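Local coordinates for protein histone-lysine N-methyltransferase SETMAR (PDB 3F2K) that takes part in DNA double-strand break repair, stalled-fork restart and DNA integration, joining a histone H3 lysine methyltransferase to a DNA-binding mariner transposase domain with residual nuclease activity, at residues N12-V17 with Q215-C220; I22-N27 with G148-P153; F169-N174 with T200-T205; V73-W78 with N189-F194. One frame throughout, in Å; residues are numbered along the deposited sequence.

Contact 1. Residues N12-V17 with Q215-C220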
loop_
_atom_site.group_PDB
_atom_site.type_symbol
_atom_site.label_atom_id
_atom_site.label_comp_id
_atom_site.label_asym_id
_atom_site.label_seq_id
_atom_site.Cartn_x
_atom_site.Cartn_y
_atom_site.Cartn_z
ATOM N N ASN A 12 16.220 0.708 15.269
ATOM C CA ASN A 12 15.660 -0.173 16.321
ATOM C C ASN A 12 14.192 -0.527 16.093
ATOM O O ASN A 12 13.833 -1.690 16.175
ATOM C CB ASN A 12 15.872 0.444 17.710
ATOM C CG ASN A 12 17.345 0.463 18.098
ATOM O OD1 ASN A 12 18.185 -0.116 17.400
ATOM N ND2 ASN A 12 17.664 1.171 19.179
ATOM N N ARG A 13 13.363 0.481 15.813
ATOM C CA ARG A 13 11.962 0.225 15.483
ATOM C C ARG A 13 11.781 -0.699 14.271
ATOM O O ARG A 13 10.934 -1.592 14.282
ATOM C CB ARG A 13 11.267 1.554 15.180
ATOM C CG ARG A 13 9.753 1.395 15.007
ATOM C CD ARG A 13 9.057 0.985 16.315
ATOM N NE ARG A 13 7.600 0.920 16.091
ATOM C CZ ARG A 13 6.835 -0.083 16.487
ATOM N NH1 ARG A 13 7.369 -1.065 17.181
ATOM N NH2 ARG A 13 5.526 -0.078 16.219
ATOM N N ARG A 14 12.549 -0.455 13.202
ATOM C CA ARG A 14 12.532 -1.319 12.002
ATOM C C ARG A 14 12.916 -2.735 12.359
ATOM O O ARG A 14 12.225 -3.687 11.917
ATOM C CB ARG A 14 13.464 -0.817 10.864
ATOM C CG ARG A 14 13.005 0.539 10.290
ATOM C CD ARG A 14 14.083 1.185 9.386
ATOM N NE ARG A 14 14.671 0.218 8.451
ATOM C CZ ARG A 14 14.213 -0.084 7.232
ATOM N NH1 ARG A 14 13.025 0.405 6.780
ATOM N NH2 ARG A 14 14.906 -0.973 6.506
ATOM N N PHE A 15 13.942 -2.876 13.190
ATOM C CA PHE A 15 14.427 -4.217 13.524
ATOM C C PHE A 15 13.350 -4.918 14.356
ATOM O O PHE A 15 13.036 -6.054 14.070
ATOM C CB PHE A 15 15.738 -4.144 14.298
ATOM C CG PHE A 15 16.307 -5.490 14.696
ATOM C CD1 PHE A 15 17.413 -5.991 14.021
ATOM C CD2 PHE A 15 15.752 -6.233 15.749
ATOM C CE1 PHE A 15 17.969 -7.250 14.346
ATOM C CE2 PHE A 15 16.277 -7.503 16.107
ATOM C CZ PHE A 15 17.422 -8.000 15.434
ATOM N N GLU A 16 12.793 -4.217 15.350
ATOM C CA GLU A 16 11.812 -4.765 16.281
ATOM C C GLU A 16 10.591 -5.253 15.496
ATOM O O GLU A 16 10.183 -6.433 15.606
ATOM C CB GLU A 16 11.467 -3.676 17.339
ATOM C CG GLU A 16 10.515 -4.043 18.564
ATOM C CD GLU A 16 10.104 -2.779 19.481
ATOM O OE1 GLU A 16 10.025 -1.592 19.019
ATOM O OE2 GLU A 16 9.813 -2.977 20.707
ATOM N N VAL A 17 10.045 -4.369 14.680
ATOM C CA VAL A 17 8.830 -4.734 13.871
ATOM C C VAL A 17 9.099 -5.854 12.901
ATOM O O VAL A 17 8.308 -6.786 12.818
ATOM C CB VAL A 17 8.280 -3.530 13.082
ATOM C CG1 VAL A 17 7.170 -3.983 12.212
ATOM C CG2 VAL A 17 7.757 -2.449 14.022
ATOM N N GLN A 215 13.433 -10.107 6.884
ATOM C CA GLN A 215 14.675 -10.796 7.268
ATOM C C GLN A 215 15.905 -10.009 6.897
ATOM O O GLN A 215 16.888 -9.977 7.644
ATOM C CB GLN A 215 14.757 -12.216 6.673
ATOM C CG GLN A 215 15.946 -13.065 7.266
ATOM C CD GLN A 215 15.860 -13.198 8.764
ATOM O OE1 GLN A 215 14.860 -13.687 9.292
ATOM N NE2 GLN A 215 16.913 -12.767 9.483
ATOM N N LYS A 216 15.853 -9.355 5.757
ATOM C CA LYS A 216 17.019 -8.572 5.308
ATOM C C LYS A 216 17.203 -7.409 6.248
ATOM O O LYS A 216 18.354 -7.025 6.601
ATOM C CB LYS A 216 16.801 -8.069 3.897
ATOM C CG LYS A 216 16.948 -9.150 2.811
ATOM C CD LYS A 216 16.842 -8.449 1.486
ATOM C CE LYS A 216 16.579 -9.428 0.360
ATOM N NZ LYS A 216 16.780 -8.606 -0.891
ATOM N N CYS A 217 16.063 -6.875 6.724
ATOM C CA CYS A 217 16.066 -5.767 7.679
ATOM C C CYS A 217 16.686 -6.235 8.994
ATOM O O CYS A 217 17.616 -5.584 9.502
ATOM C CB CYS A 217 14.655 -5.186 7.879
ATOM S SG CYS A 217 14.651 -3.832 9.134
ATOM N N VAL A 218 16.290 -7.433 9.448
ATOM C CA VAL A 218 16.911 -8.010 10.660
ATOM C C VAL A 218 18.437 -8.230 10.429
ATOM O O VAL A 218 19.290 -7.904 11.337
ATOM C CB VAL A 218 16.170 -9.306 11.067
ATOM C CG1 VAL A 218 16.971 -10.074 12.173
ATOM C CG2 VAL A 218 14.710 -8.963 11.620
ATOM N N ASP A 219 18.773 -8.749 9.246
ATOM C CA ASP A 219 20.181 -9.081 8.906
ATOM C C ASP A 219 21.076 -7.841 8.940
ATOM O O ASP A 219 22.283 -7.940 9.268
ATOM C CB ASP A 219 20.307 -9.786 7.568
ATOM C CG ASP A 219 19.750 -11.221 7.572
ATOM O OD1 ASP A 219 19.660 -11.856 8.638
ATOM O OD2 ASP A 219 19.409 -11.703 6.466
ATOM N N CYS A 220 20.499 -6.696 8.568
ATOM C CA CYS A 220 21.193 -5.410 8.538
ATOM C C CYS A 220 20.961 -4.579 9.815
ATOM O O CYS A 220 21.225 -3.384 9.852
ATOM C CB CYS A 220 20.699 -4.636 7.308
ATOM S SG CYS A 220 21.115 -5.419 5.742
#
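Where Phe-15 meets Val-218, the short axes of 12-17 and 215-219 pass 8.7 Å apart at 131°, a splayed, largely antiparallel helix pair joining the first and last helices of the RNase H-like transposase domain. The two CA atoms of Phe-15 and Val-218 are only 5.4 Å apart. Phe-15 holds its ring away from its own backbone nitrogen (CG anti to N, chi1 180°), and the CD1-CE1-CZ flank of the ring meets the last turn of the partner helix obliquely. There its CE1 meets both the methyl CG1 of Val-218, at 3.7 Å, and the carbonyl oxygen of the same residue. Cys-217 fills the other half of the crossing, directing its sulfur at the turn that carries Arg-14. The arginine turns at chi3 (45°), and its guanidinium then passes obliquely by that sulfur on the way to partners beyond the two helices. Asp-160 forms a salt bridge with NH2, while Ser-158 and the carbonyls of Gly-222 and Ser-223 accept further hydrogen bonds, a grip that would fix the buried guanidinium in rotation and balance its charge. SG of Cys-217 also lies 3.7 Å from CB of Arg-14.

Contact 2. Residues I22-N27 with G148-P153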
loop_
_atom_site.group_PDB
_atom_site.type_symbol
_atom_site.label_atom_id
_atom_site.label_comp_id
_atom_site.label_asym_id
_atom_site.label_seq_id
_atom_site.Cartn_x
_atom_site.Cartn_y
_atom_site.Cartn_z
ATOM N N ILE A 22 8.168 -11.441 11.257
ATOM C CA ILE A 22 8.627 -12.731 10.771
ATOM C C ILE A 22 8.181 -13.853 11.725
ATOM O O ILE A 22 7.670 -14.844 11.241
ATOM C CB ILE A 22 10.169 -12.839 10.619
ATOM C CG1 ILE A 22 10.682 -11.794 9.679
ATOM C CG2 ILE A 22 10.565 -14.219 10.049
ATOM C CD1 ILE A 22 12.314 -11.655 9.752
ATOM N N LEU A 23 8.407 -13.706 13.029
ATOM C CA LEU A 23 7.978 -14.719 14.014
ATOM C C LEU A 23 6.465 -14.896 14.053
ATOM O O LEU A 23 5.966 -16.050 14.047
ATOM C CB LEU A 23 8.534 -14.397 15.387
ATOM C CG LEU A 23 10.068 -14.556 15.509
ATOM C CD1 LEU A 23 10.419 -13.719 16.746
ATOM C CD2 LEU A 23 10.272 -16.060 15.770
ATOM N N ARG A 24 5.717 -13.766 14.005
ATOM C CA ARG A 24 4.258 -13.874 13.917
ATOM C C ARG A 24 3.796 -14.738 12.713
ATOM O O ARG A 24 2.950 -15.645 12.847
ATOM C CB ARG A 24 3.596 -12.476 13.863
ATOM C CG ARG A 24 2.052 -12.609 13.800
ATOM C CD ARG A 24 1.374 -11.217 13.877
ATOM N NE ARG A 24 -0.059 -11.312 13.601
ATOM C CZ ARG A 24 -0.922 -10.300 13.543
ATOM N NH1 ARG A 24 -0.532 -9.038 13.786
ATOM N NH2 ARG A 24 -2.213 -10.586 13.247
ATOM N N ASN A 25 4.316 -14.432 11.533
ATOM C CA ASN A 25 3.915 -15.194 10.363
ATOM C C ASN A 25 4.354 -16.666 10.466
ATOM O O ASN A 25 3.641 -17.547 9.978
ATOM C CB ASN A 25 4.511 -14.580 9.122
ATOM C CG ASN A 25 3.877 -15.064 7.869
ATOM O OD1 ASN A 25 2.680 -14.846 7.633
ATOM N ND2 ASN A 25 4.685 -15.701 7.003
ATOM N N HIS A 26 5.502 -16.927 11.074
ATOM C CA HIS A 26 5.912 -18.356 11.239
ATOM C C HIS A 26 4.920 -19.082 12.194
ATOM O O HIS A 26 4.448 -20.211 11.926
ATOM C CB HIS A 26 7.353 -18.431 11.730
ATOM C CG HIS A 26 7.839 -19.842 11.999
ATOM N ND1 HIS A 26 8.023 -20.773 11.001
ATOM C CD2 HIS A 26 8.155 -20.470 13.161
ATOM C CE1 HIS A 26 8.433 -21.916 11.531
ATOM N NE2 HIS A 26 8.531 -21.754 12.841
ATOM N N ASN A 27 4.585 -18.417 13.281
ATOM C CA ASN A 27 3.665 -18.924 14.260
ATOM C C ASN A 27 2.259 -19.129 13.744
ATOM O O ASN A 27 1.632 -20.149 14.063
ATOM C CB ASN A 27 3.636 -18.010 15.504
ATOM C CG ASN A 27 4.956 -18.064 16.301
ATOM O OD1 ASN A 27 5.631 -19.070 16.298
ATOM N ND2 ASN A 27 5.263 -16.995 17.036
ATOM N N GLY A 148 -13.858 -4.139 11.319
ATOM C CA GLY A 148 -13.142 -5.379 11.761
ATOM C C GLY A 148 -11.713 -5.518 11.257
ATOM O O GLY A 148 -11.201 -6.627 11.202
ATOM N N TYR A 149 -11.038 -4.386 10.964
ATOM C CA TYR A 149 -9.596 -4.411 10.452
ATOM C C TYR A 149 -8.595 -4.313 11.583
ATOM O O TYR A 149 -8.645 -3.391 12.400
ATOM C CB TYR A 149 -9.327 -3.274 9.420
ATOM C CG TYR A 149 -9.877 -3.487 8.032
ATOM C CD1 TYR A 149 -9.022 -3.693 6.935
ATOM C CD2 TYR A 149 -11.277 -3.382 7.770
ATOM C CE1 TYR A 149 -9.520 -3.893 5.662
ATOM C CE2 TYR A 149 -11.792 -3.598 6.496
ATOM C CZ TYR A 149 -10.894 -3.878 5.437
ATOM O OH TYR A 149 -11.384 -4.080 4.183
ATOM N N GLU A 150 -7.691 -5.305 11.692
ATOM C CA GLU A 150 -6.504 -5.106 12.465
ATOM C C GLU A 150 -5.532 -4.200 11.655
ATOM O O GLU A 150 -5.554 -4.211 10.422
ATOM C CB GLU A 150 -5.854 -6.471 12.733
ATOM C CG GLU A 150 -4.598 -6.334 13.517
ATOM C CD GLU A 150 -3.776 -7.659 13.602
ATOM O OE1 GLU A 150 -4.300 -8.742 13.246
ATOM O OE2 GLU A 150 -2.588 -7.506 14.025
ATOM N N VAL A 151 -4.719 -3.406 12.359
ATOM C CA VAL A 151 -3.653 -2.665 11.654
ATOM C C VAL A 151 -2.301 -3.277 12.013
ATOM O O VAL A 151 -1.979 -3.481 13.193
ATOM C CB VAL A 151 -3.680 -1.153 11.961
ATOM C CG1 VAL A 151 -2.505 -0.410 11.201
ATOM C CG2 VAL A 151 -5.035 -0.535 11.432
ATOM N N LEU A 152 -1.510 -3.560 10.970
ATOM C CA LEU A 152 -0.202 -4.160 11.151
ATOM C C LEU A 152 0.803 -3.071 11.617
ATOM O O LEU A 152 0.724 -1.883 11.162
ATOM C CB LEU A 152 0.209 -4.872 9.858
ATOM C CG LEU A 152 1.199 -6.012 9.869
ATOM C CD1 LEU A 152 0.658 -7.221 10.700
ATOM C CD2 LEU A 152 1.592 -6.363 8.411
ATOM N N PRO A 153 1.630 -3.407 12.626
ATOM C CA PRO A 153 2.684 -2.526 13.038
ATOM C C PRO A 153 3.514 -2.157 11.771
ATOM O O PRO A 153 3.800 -3.027 10.962
ATOM C CB PRO A 153 3.553 -3.442 13.993
ATOM C CG PRO A 153 2.530 -4.428 14.523
ATOM C CD PRO A 153 1.634 -4.688 13.387
#
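Arg-24 and Glu-150 form a bidentate salt bridge that spans the gap between a helix and an edge strand whose nearest CA atoms, those of Arg-24 and Leu-152, are 11.0 Å apart. The charged part is an end-on pairing: NH1 of Arg-24 donates to OE2 of Glu-150 at 2.6 Å, and NH2 of Arg-24 to OE1 of Glu-150 at 2.8 Å. Both oxygens use their syn lone pairs, and the guanidinium and carboxylate planes are only 7° apart, so the two bonds hold the groups nearly coplanar and resist rotation of one against the other. The gap is bridged by straight chains: Arg-24 is extended from CG to NE, and Glu-150, also extended, comes from the opposite direction. The remaining contact is van der Waals packing: CD1 of Leu-152 lies obliquely beside NH1 of Arg-24 at 3.8 Å. Phe-30 adds a cation-pi interaction with the same arginine. Ile-126, on the adjacent parallel strand 126-128, touches all three side chains, and the pairing thus ties helix 8-27 to strand 150-151 at the margin of the central sheet.

Contact 3. Residues F169-N174 with T200-T205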
loop_
_atom_site.group_PDB
_atom_site.type_symbol
_atom_site.label_atom_id
_atom_site.label_comp_id
_atom_site.label_asym_id
_atom_site.label_seq_id
_atom_site.Cartn_x
_atom_site.Cartn_y
_atom_site.Cartn_z
ATOM N N PHE A 169 4.512 0.503 -7.030
ATOM C CA PHE A 169 4.999 1.777 -7.501
ATOM C C PHE A 169 6.293 1.683 -8.314
ATOM O O PHE A 169 6.503 2.466 -9.213
ATOM C CB PHE A 169 5.107 2.822 -6.339
ATOM C CG PHE A 169 3.709 3.310 -5.817
ATOM C CD1 PHE A 169 2.565 3.108 -6.581
ATOM C CD2 PHE A 169 3.560 3.955 -4.591
ATOM C CE1 PHE A 169 1.297 3.507 -6.118
ATOM C CE2 PHE A 169 2.255 4.383 -4.130
ATOM C CZ PHE A 169 1.165 4.139 -4.894
ATOM N N LYS A 170 7.143 0.735 -7.957
ATOM C CA LYS A 170 8.360 0.484 -8.708
ATOM C C LYS A 170 8.031 0.135 -10.158
ATOM O O LYS A 170 8.541 0.774 -11.110
ATOM C CB LYS A 170 9.139 -0.635 -8.030
ATOM C CG LYS A 170 10.263 -1.248 -8.859
ATOM C CD LYS A 170 10.922 -2.398 -8.147
ATOM C CE LYS A 170 9.983 -3.562 -7.807
ATOM N NZ LYS A 170 10.651 -4.503 -6.758
ATOM N N HIS A 171 7.126 -0.806 -10.328
ATOM C CA HIS A 171 6.677 -1.206 -11.658
ATOM C C HIS A 171 5.874 -0.110 -12.400
ATOM O O HIS A 171 6.013 0.081 -13.651
ATOM C CB HIS A 171 5.886 -2.471 -11.566
ATOM C CG HIS A 171 6.729 -3.664 -11.253
ATOM N ND1 HIS A 171 7.600 -4.207 -12.173
ATOM C CD2 HIS A 171 6.911 -4.358 -10.109
ATOM C CE1 HIS A 171 8.240 -5.226 -11.628
ATOM N NE2 HIS A 171 7.856 -5.330 -10.367
ATOM N N LEU A 172 5.108 0.664 -11.642
ATOM C CA LEU A 172 4.404 1.827 -12.226
ATOM C C LEU A 172 5.402 2.887 -12.719
ATOM O O LEU A 172 5.213 3.380 -13.835
ATOM C CB LEU A 172 3.457 2.469 -11.211
ATOM C CG LEU A 172 2.640 3.708 -11.692
ATOM C CD1 LEU A 172 1.660 3.319 -12.868
ATOM C CD2 LEU A 172 1.841 4.214 -10.470
ATOM N N ASN A 173 6.416 3.238 -11.923
ATOM C CA ASN A 173 7.486 4.141 -12.386
ATOM C C ASN A 173 8.077 3.671 -13.706
ATOM O O ASN A 173 8.236 4.477 -14.637
ATOM C CB ASN A 173 8.584 4.295 -11.349
ATOM C CG ASN A 173 8.120 5.088 -10.126
ATOM O OD1 ASN A 173 7.160 5.831 -10.199
ATOM N ND2 ASN A 173 8.823 4.936 -9.019
ATOM N N ASN A 174 8.398 2.392 -13.797
ATOM C CA ASN A 174 8.911 1.820 -15.078
ATOM C C ASN A 174 7.942 2.103 -16.237
ATOM O O ASN A 174 8.337 2.663 -17.291
ATOM C CB ASN A 174 9.197 0.318 -14.975
ATOM C CG ASN A 174 10.369 -0.010 -14.076
ATOM O OD1 ASN A 174 11.235 0.830 -13.815
ATOM N ND2 ASN A 174 10.399 -1.259 -13.587
ATOM N N THR A 200 -2.175 -12.385 -13.171
ATOM C CA THR A 200 -2.924 -12.696 -11.925
ATOM C C THR A 200 -2.058 -12.891 -10.657
ATOM O O THR A 200 -2.571 -12.676 -9.546
ATOM C CB THR A 200 -3.845 -13.927 -12.140
ATOM O OG1 THR A 200 -3.018 -15.065 -12.424
ATOM C CG2 THR A 200 -4.846 -13.693 -13.289
ATOM N N ASP A 201 -0.754 -13.270 -10.807
ATOM C CA ASP A 201 0.197 -13.515 -9.712
ATOM C C ASP A 201 1.029 -12.274 -9.317
ATOM O O ASP A 201 1.869 -12.350 -8.398
ATOM C CB ASP A 201 1.265 -14.574 -10.144
ATOM C CG ASP A 201 2.034 -14.149 -11.382
ATOM O OD1 ASP A 201 1.383 -13.958 -12.445
ATOM O OD2 ASP A 201 3.293 -13.947 -11.313
ATOM N N PHE A 202 0.830 -11.163 -10.035
ATOM C CA PHE A 202 1.619 -9.983 -9.801
ATOM C C PHE A 202 1.542 -9.479 -8.360
ATOM O O PHE A 202 2.583 -9.101 -7.731
ATOM C CB PHE A 202 1.228 -8.893 -10.791
ATOM C CG PHE A 202 1.880 -7.548 -10.525
ATOM C CD1 PHE A 202 3.207 -7.364 -10.836
ATOM C CD2 PHE A 202 1.150 -6.499 -9.945
ATOM C CE1 PHE A 202 3.844 -6.074 -10.635
ATOM C CE2 PHE A 202 1.736 -5.212 -9.684
ATOM C CZ PHE A 202 3.116 -5.011 -10.002
ATOM N N TYR A 203 0.314 -9.423 -7.850
ATOM C CA TYR A 203 0.107 -8.933 -6.469
ATOM C C TYR A 203 0.747 -9.854 -5.430
ATOM O O TYR A 203 1.378 -9.389 -4.489
ATOM C CB TYR A 203 -1.398 -8.627 -6.245
ATOM C CG TYR A 203 -1.862 -7.586 -7.248
ATOM C CD1 TYR A 203 -1.582 -6.200 -7.043
ATOM C CD2 TYR A 203 -2.513 -7.965 -8.424
ATOM C CE1 TYR A 203 -1.929 -5.245 -7.969
ATOM C CE2 TYR A 203 -2.905 -6.998 -9.373
ATOM C CZ TYR A 203 -2.616 -5.634 -9.110
ATOM O OH TYR A 203 -2.986 -4.672 -9.966
ATOM N N ALA A 204 0.617 -11.157 -5.642
ATOM C CA ALA A 204 1.091 -12.137 -4.678
ATOM C C ALA A 204 2.587 -11.956 -4.457
ATOM O O ALA A 204 3.061 -12.111 -3.318
ATOM C CB ALA A 204 0.786 -13.535 -5.158
ATOM N N THR A 205 3.277 -11.637 -5.565
ATOM C CA THR A 205 4.734 -11.347 -5.556
ATOM C C THR A 205 5.065 -10.284 -4.514
ATOM O O THR A 205 5.960 -10.474 -3.693
ATOM C CB THR A 205 5.265 -10.898 -6.917
ATOM O OG1 THR A 205 4.982 -11.881 -7.927
ATOM C CG2 THR A 205 6.799 -10.686 -6.893
#
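His-171 and Phe-202 reach toward each other from two segments that stay well apart, their CA atoms, the nearest between 169-174 and 200-205, being 10.3 Å distant. The first segment is helical throughout, whereas the second enters its helix only at Phe-202, so the aromatic ring belongs to a first turn. With so wide a separation, the contact is carried by one pair of rings in an offset edge-to-face (T-shaped) arrangement. Phe-202 supplies the edge: its CE1 lies over one face of the imidazole, 3.6 Å from CD2 of His-171. The planes are inclined at 75° and the centroids lie 5.3 Å apart, an offset that brings the phenyl edge over the CG-CD2 side of the imidazole. CG of Phe-202 stands anti to its backbone nitrogen (chi1 173°), which carries the ring out from the helix. Behind this edge the phenyl ring has a second neighbour, since its CD2 sits over the centre of the Tyr-203 ring, 3.8 Å above that plane. His-167, one turn before His-171 on helix 163-176, meets both rings and binds the carbonyl oxygen of Phe-202 through NE2. Helix 184-196 is also at hand, with Phe-194 packed on His-171 and Val-195 on Tyr-203; the ring pair thus bridges helices 163-176 and 202-219 beside the helix that separates them in sequence.

Contact 4. Residues V73-W78 with N189-F194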
loop_
_atom_site.group_PDB
_atom_site.type_symbol
_atom_site.label_atom_id
_atom_site.label_comp_id
_atom_site.label_asym_id
_atom_site.label_seq_id
_atom_site.Cartn_x
_atom_site.Cartn_y
_atom_site.Cartn_z
ATOM N N VAL A 73 -1.405 14.248 -10.286
ATOM C CA VAL A 73 -2.643 13.808 -9.674
ATOM C C VAL A 73 -2.221 12.721 -8.672
ATOM O O VAL A 73 -1.336 11.907 -8.976
ATOM C CB VAL A 73 -3.678 13.305 -10.742
ATOM C CG1 VAL A 73 -3.077 12.184 -11.653
ATOM C CG2 VAL A 73 -5.027 12.882 -10.103
HETATM N N MSE A 74 -2.826 12.737 -7.489
HETATM C CA MSE A 74 -2.600 11.679 -6.499
HETATM C C MSE A 74 -3.503 10.479 -6.687
HETATM O O MSE A 74 -4.713 10.597 -6.828
HETATM C CB MSE A 74 -2.779 12.224 -5.083
HETATM C CG MSE A 74 -2.443 11.224 -4.024
HETATM SE SE MSE A 74 -2.635 12.120 -2.287
HETATM C CE MSE A 74 -4.256 11.250 -1.688
ATOM N N VAL A 75 -2.885 9.305 -6.650
ATOM C CA VAL A 75 -3.621 8.022 -6.694
ATOM C C VAL A 75 -3.376 7.298 -5.365
ATOM O O VAL A 75 -2.314 7.467 -4.708
ATOM C CB VAL A 75 -3.228 7.160 -7.942
ATOM C CG1 VAL A 75 -1.739 6.688 -7.874
ATOM C CG2 VAL A 75 -4.205 5.937 -8.145
ATOM N N THR A 76 -4.364 6.518 -4.954
ATOM C CA THR A 76 -4.289 5.632 -3.811
ATOM C C THR A 76 -4.749 4.278 -4.413
ATOM O O THR A 76 -5.740 4.189 -5.166
ATOM C CB THR A 76 -5.179 6.108 -2.633
ATOM O OG1 THR A 76 -4.866 7.488 -2.321
ATOM C CG2 THR A 76 -4.937 5.214 -1.398
ATOM N N ILE A 77 -3.952 3.266 -4.158
ATOM C CA ILE A 77 -4.249 1.901 -4.585
ATOM C C ILE A 77 -4.281 0.979 -3.371
ATOM O O ILE A 77 -3.420 1.041 -2.463
ATOM C CB ILE A 77 -3.248 1.383 -5.664
ATOM C CG1 ILE A 77 -3.701 -0.011 -6.185
ATOM C CG2 ILE A 77 -1.835 1.372 -5.138
ATOM C CD1 ILE A 77 -2.844 -0.589 -7.321
ATOM N N TRP A 78 -5.274 0.106 -3.368
ATOM C CA TRP A 78 -5.501 -0.840 -2.347
ATOM C C TRP A 78 -5.511 -2.233 -2.977
ATOM O O TRP A 78 -6.234 -2.488 -3.935
ATOM C CB TRP A 78 -6.916 -0.619 -1.724
ATOM C CG TRP A 78 -7.186 0.807 -1.213
ATOM C CD1 TRP A 78 -7.480 1.919 -1.963
ATOM C CD2 TRP A 78 -7.204 1.203 0.117
ATOM N NE1 TRP A 78 -7.700 2.985 -1.168
ATOM C CE2 TRP A 78 -7.510 2.581 0.132
ATOM C CE3 TRP A 78 -6.964 0.527 1.339
ATOM C CZ2 TRP A 78 -7.566 3.312 1.303
ATOM C CZ3 TRP A 78 -7.008 1.245 2.484
ATOM C CH2 TRP A 78 -7.352 2.621 2.472
ATOM N N ASN A 189 -6.209 7.025 -17.437
ATOM C CA ASN A 189 -6.247 5.983 -18.457
ATOM C C ASN A 189 -4.920 5.214 -18.484
ATOM O O ASN A 189 -4.943 4.015 -18.698
ATOM C CB ASN A 189 -6.520 6.555 -19.854
ATOM C CG ASN A 189 -7.946 7.065 -20.031
ATOM O OD1 ASN A 189 -8.885 6.640 -19.345
ATOM N ND2 ASN A 189 -8.114 7.984 -20.996
ATOM N N ALA A 190 -3.787 5.897 -18.317
ATOM C CA ALA A 190 -2.481 5.194 -18.298
ATOM C C ALA A 190 -2.347 4.296 -17.013
ATOM O O ALA A 190 -1.902 3.147 -17.072
ATOM C CB ALA A 190 -1.372 6.168 -18.429
ATOM N N PHE A 191 -2.791 4.816 -15.863
ATOM C CA PHE A 191 -2.831 3.975 -14.668
ATOM C C PHE A 191 -3.730 2.748 -14.876
ATOM O O PHE A 191 -3.404 1.625 -14.478
ATOM C CB PHE A 191 -3.254 4.822 -13.445
ATOM C CG PHE A 191 -3.231 4.057 -12.190
ATOM C CD1 PHE A 191 -2.021 3.915 -11.478
ATOM C CD2 PHE A 191 -4.375 3.374 -11.759
ATOM C CE1 PHE A 191 -1.965 3.149 -10.285
ATOM C CE2 PHE A 191 -4.315 2.582 -10.600
ATOM C CZ PHE A 191 -3.126 2.478 -9.869
ATOM N N GLN A 192 -4.883 2.938 -15.512
ATOM C CA GLN A 192 -5.750 1.833 -15.798
ATOM C C GLN A 192 -5.105 0.773 -16.690
ATOM O O GLN A 192 -5.208 -0.431 -16.398
ATOM C CB GLN A 192 -7.072 2.306 -16.411
ATOM C CG GLN A 192 -8.048 1.163 -16.630
ATOM C CD GLN A 192 -9.465 1.674 -16.783
ATOM O OE1 GLN A 192 -9.765 2.392 -17.740
ATOM N NE2 GLN A 192 -10.351 1.287 -15.855
ATOM N N GLU A 193 -4.482 1.201 -17.781
ATOM C CA GLU A 193 -3.790 0.262 -18.658
ATOM C C GLU A 193 -2.651 -0.436 -17.882
ATOM O O GLU A 193 -2.350 -1.610 -18.126
ATOM C CB GLU A 193 -3.181 0.988 -19.845
ATOM N N PHE A 194 -2.004 0.292 -16.983
ATOM C CA PHE A 194 -0.966 -0.304 -16.168
ATOM C C PHE A 194 -1.534 -1.458 -15.320
ATOM O O PHE A 194 -1.059 -2.601 -15.354
ATOM C CB PHE A 194 -0.334 0.730 -15.232
ATOM C CG PHE A 194 0.552 0.091 -14.180
ATOM C CD1 PHE A 194 1.786 -0.468 -14.542
ATOM C CD2 PHE A 194 0.138 0.010 -12.849
ATOM C CE1 PHE A 194 2.591 -1.073 -13.580
ATOM C CE2 PHE A 194 0.938 -0.615 -11.856
ATOM C CZ PHE A 194 2.175 -1.158 -12.228
#
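Val-75 and Phe-191 form the close part of this contact, a CH-pi interaction between a strand and a helix packed on the face of the RNase H-like sheet. The methyl CG2 of Val-75 stands 4.1 Å from the centroid of the Phe-191 ring and 12° off the ring normal, over one face. This methyl lies anti to the backbone nitrogen of Val-75, which presents it to the ring. Ile-77, on the same side of the strand, touches differently: CD1 meets the ring edge, 4.0 Å from CZ of Phe-191. Its side chain is about 6 Å from that of the magnesium ligand Asp-38. Beyond these the fit is looser, the Phe-194 side chain staying 5.9 Å from the strand. The outer side of the helix is more open, Asn-189 being exposed, while all three touching residues are buried. Tyr-87, from strand 83-89, meets Phe-191 edge-to-face, and Val-168 and Phe-169 of helix 163-176 pack on Ile-77. Helix 184-196 therefore covers the sheet at strand 72-80, flanked by helix 163-176.

The four contacts show how a central sheet and its surrounding helices are joined into one RNase H-like domain. Contacts 1 and 2 share helix 8-27 and touch, CG2 of Val-218 lying 4.1 Å from CD1 of Ile-22. Contacts 3 and 4, their centres 12 Å apart, also meet: CD2 of Leu-172 is 4.0 Å from CE1 of Phe-191. Contact 4 lies across the chain's centre from contacts 1 and 2, and helix 202-219 connects contact 1 with contact 3. The magnesium ion, bound by Asp-38 and Asp-130, lies between these regions, about 13 Å from the side chain of Arg-14 and about 10 Å from that of Ile-77.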